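Local coordinates for digeranylgeranylglycerophospholipid reductase (Sulfolobus acidocaldarius, PDB 4OPG), which reduces the double bonds of the geranylgeranyl chains of archaeal membrane lipid precursors, using one bound FAD per subunit, at residues A[58-63]-A[305-310]. The protein carries 1 engineered substitution. Sequence-based numbering, arbitrary orientation.
Sequences DKLGMP and AMISGY
L60, following K59 at the C-terminal turn of helix 54-59, plugs into the groove that M306, I307 and Y310 form along one side of helix 302-322, a compact example of a helix terminus docking chiefly through one branched side chain. Its two methyls divide the work. L60 CD1 goes down to the backbone, 3.6 Å from the amide N of I307, and also rests on M306 CB, while L60 CD2 lies 3.8 Å from Y310 CB and meets the root of the ring obliquely. With CG anti to the carbonyl carbon (chi1 -55°), the leucine fork is swung across to the helix although CB itself does not head there. Cutting L60 back to an alanine would probably open a gap between M306, I307 and Y310 and set the tyrosine ring freer to shift. M62 adds a flanking thioether contact, its CG 3.9 Å from M306 SD. On the other flank K59, poorly ordered, runs out with CG anti to its backbone N (chi1 177°) and kinks at chi3; as modelled, its NZ lies 3.6 Å from I307 CD1, a loose van der Waals contact, and a long, weak ion pair with E340 also draws on this ammonium. Between K59 and M62 the chain turns through G61, whose positive phi closes a Schellman motif. The contact thus ties the end of helix 54-59 to helix 302-322 beside the lipid site: I307 touches H56 and Y341, both lipid-binding residues, the latter on helix 332-355, while M306 packs on F16 of helix 16-25 and M62 reaches helix 99-112.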
loop_
_atom_site.group_PDB
_atom_site.type_symbol
_atom_site.label_atom_id
_atom_site.label_comp_id
_atom_site.label_asym_id
_atom_site.label_seq_id
_atom_site.Cartn_x
_atom_site.Cartn_y
_atom_site.Cartn_z
ATOM N N ASP A 58 -2.270 -12.561 11.023
ATOM C CA ASP A 58 -1.743 -13.847 11.466
ATOM C C ASP A 58 -0.230 -13.923 11.300
ATOM O O ASP A 58 0.498 -14.211 12.252
ATOM C CB ASP A 58 -2.401 -14.991 10.692
ATOM C CG ASP A 58 -3.821 -15.262 11.142
ATOM O OD1 ASP A 58 -4.107 -15.086 12.346
ATOM O OD2 ASP A 58 -4.650 -15.657 10.295
ATOM N N LYS A 59 0.228 -13.662 10.080
ATOM C CA LYS A 59 1.638 -13.759 9.721
ATOM C C LYS A 59 2.549 -12.927 10.622
ATOM O O LYS A 59 3.615 -13.382 11.036
ATOM C CB LYS A 59 1.829 -13.330 8.265
ATOM C CG LYS A 59 3.272 -13.311 7.800
ATOM C CD LYS A 59 3.455 -12.364 6.624
ATOM C CE LYS A 59 2.516 -12.704 5.478
ATOM N NZ LYS A 59 2.654 -11.741 4.348
ATOM N N LEU A 60 2.117 -11.708 10.926
ATOM C CA LEU A 60 2.958 -10.754 11.638
ATOM C C LEU A 60 2.755 -10.801 13.149
ATOM O O LEU A 60 3.409 -10.069 13.892
ATOM C CB LEU A 60 2.686 -9.341 11.123
ATOM C CG LEU A 60 2.836 -9.158 9.612
ATOM C CD1 LEU A 60 2.321 -7.795 9.188
ATOM C CD2 LEU A 60 4.287 -9.343 9.189
ATOM N N GLY A 61 1.849 -11.662 13.600
ATOM C CA GLY A 61 1.520 -11.739 15.012
ATOM C C GLY A 61 0.827 -10.473 15.471
ATOM O O GLY A 61 1.000 -10.025 16.606
ATOM N N MET A 62 0.040 -9.891 14.573
ATOM C CA MET A 62 -0.687 -8.662 14.861
ATOM C C MET A 62 -2.033 -8.987 15.499
ATOM O O MET A 62 -2.741 -9.880 15.033
ATOM C CB MET A 62 -0.881 -7.848 13.580
ATOM C CG MET A 62 -0.742 -6.348 13.762
ATOM S SD MET A 62 0.942 -5.860 14.178
ATOM C CE MET A 62 0.713 -4.111 14.476
ATOM N N PRO A 63 -2.394 -8.263 16.569
ATOM C CA PRO A 63 -3.651 -8.515 17.281
ATOM C C PRO A 63 -4.875 -8.342 16.384
ATOM O O PRO A 63 -4.986 -7.334 15.684
ATOM C CB PRO A 63 -3.640 -7.467 18.399
ATOM C CG PRO A 63 -2.724 -6.395 17.908
ATOM C CD PRO A 63 -1.665 -7.113 17.132
ATOM N N ALA A 305 1.755 -2.322 4.765
ATOM C CA ALA A 305 2.326 -1.307 5.647
ATOM C C ALA A 305 2.728 -1.941 6.973
ATOM O O ALA A 305 3.780 -1.627 7.529
ATOM C CB ALA A 305 1.345 -0.167 5.876
ATOM N N MET A 306 1.878 -2.833 7.476
ATOM C CA MET A 306 2.190 -3.577 8.691
ATOM C C MET A 306 3.409 -4.465 8.470
ATOM O O MET A 306 4.243 -4.618 9.362
ATOM C CB MET A 306 0.994 -4.419 9.138
ATOM C CG MET A 306 -0.207 -3.606 9.594
ATOM S SD MET A 306 -1.506 -4.631 10.317
ATOM C CE MET A 306 -1.892 -5.707 8.940
ATOM N N ILE A 307 3.507 -5.044 7.277
ATOM C CA ILE A 307 4.660 -5.860 6.912
ATOM C C ILE A 307 5.943 -5.031 6.934
ATOM O O ILE A 307 6.968 -5.472 7.456
ATOM C CB ILE A 307 4.485 -6.493 5.515
ATOM C CG1 ILE A 307 3.303 -7.465 5.514
ATOM C CG2 ILE A 307 5.759 -7.208 5.084
ATOM C CD1 ILE A 307 3.074 -8.150 4.184
ATOM N N SER A 308 5.875 -3.825 6.375
ATOM C CA SER A 308 7.031 -2.938 6.328
ATOM C C SER A 308 7.458 -2.522 7.736
ATOM O O SER A 308 8.646 -2.362 8.010
ATOM C CB SER A 308 6.731 -1.702 5.472
ATOM O OG SER A 308 5.741 -0.879 6.065
ATOM N N GLY A 309 6.483 -2.358 8.627
ATOM C CA GLY A 309 6.766 -2.037 10.016
ATOM C C GLY A 309 7.457 -3.190 10.723
ATOM O O GLY A 309 8.340 -2.986 11.560
ATOM N N TYR A 310 7.047 -4.407 10.380
ATOM C CA TYR A 310 7.671 -5.615 10.906
ATOM C C TYR A 310 9.135 -5.701 10.479
ATOM O O TYR A 310 10.020 -5.915 11.307
ATOM C CB TYR A 310 6.899 -6.852 10.440
ATOM C CG TYR A 310 7.648 -8.157 10.593
ATOM C CD1 TYR A 310 7.668 -8.833 11.807
ATOM C CD2 TYR A 310 8.325 -8.723 9.516
ATOM C CE1 TYR A 310 8.350 -10.029 11.949
ATOM C CE2 TYR A 310 9.010 -9.917 9.649
ATOM C CZ TYR A 310 9.019 -10.566 10.867
ATOM O OH TYR A 310 9.697 -11.757 11.000
#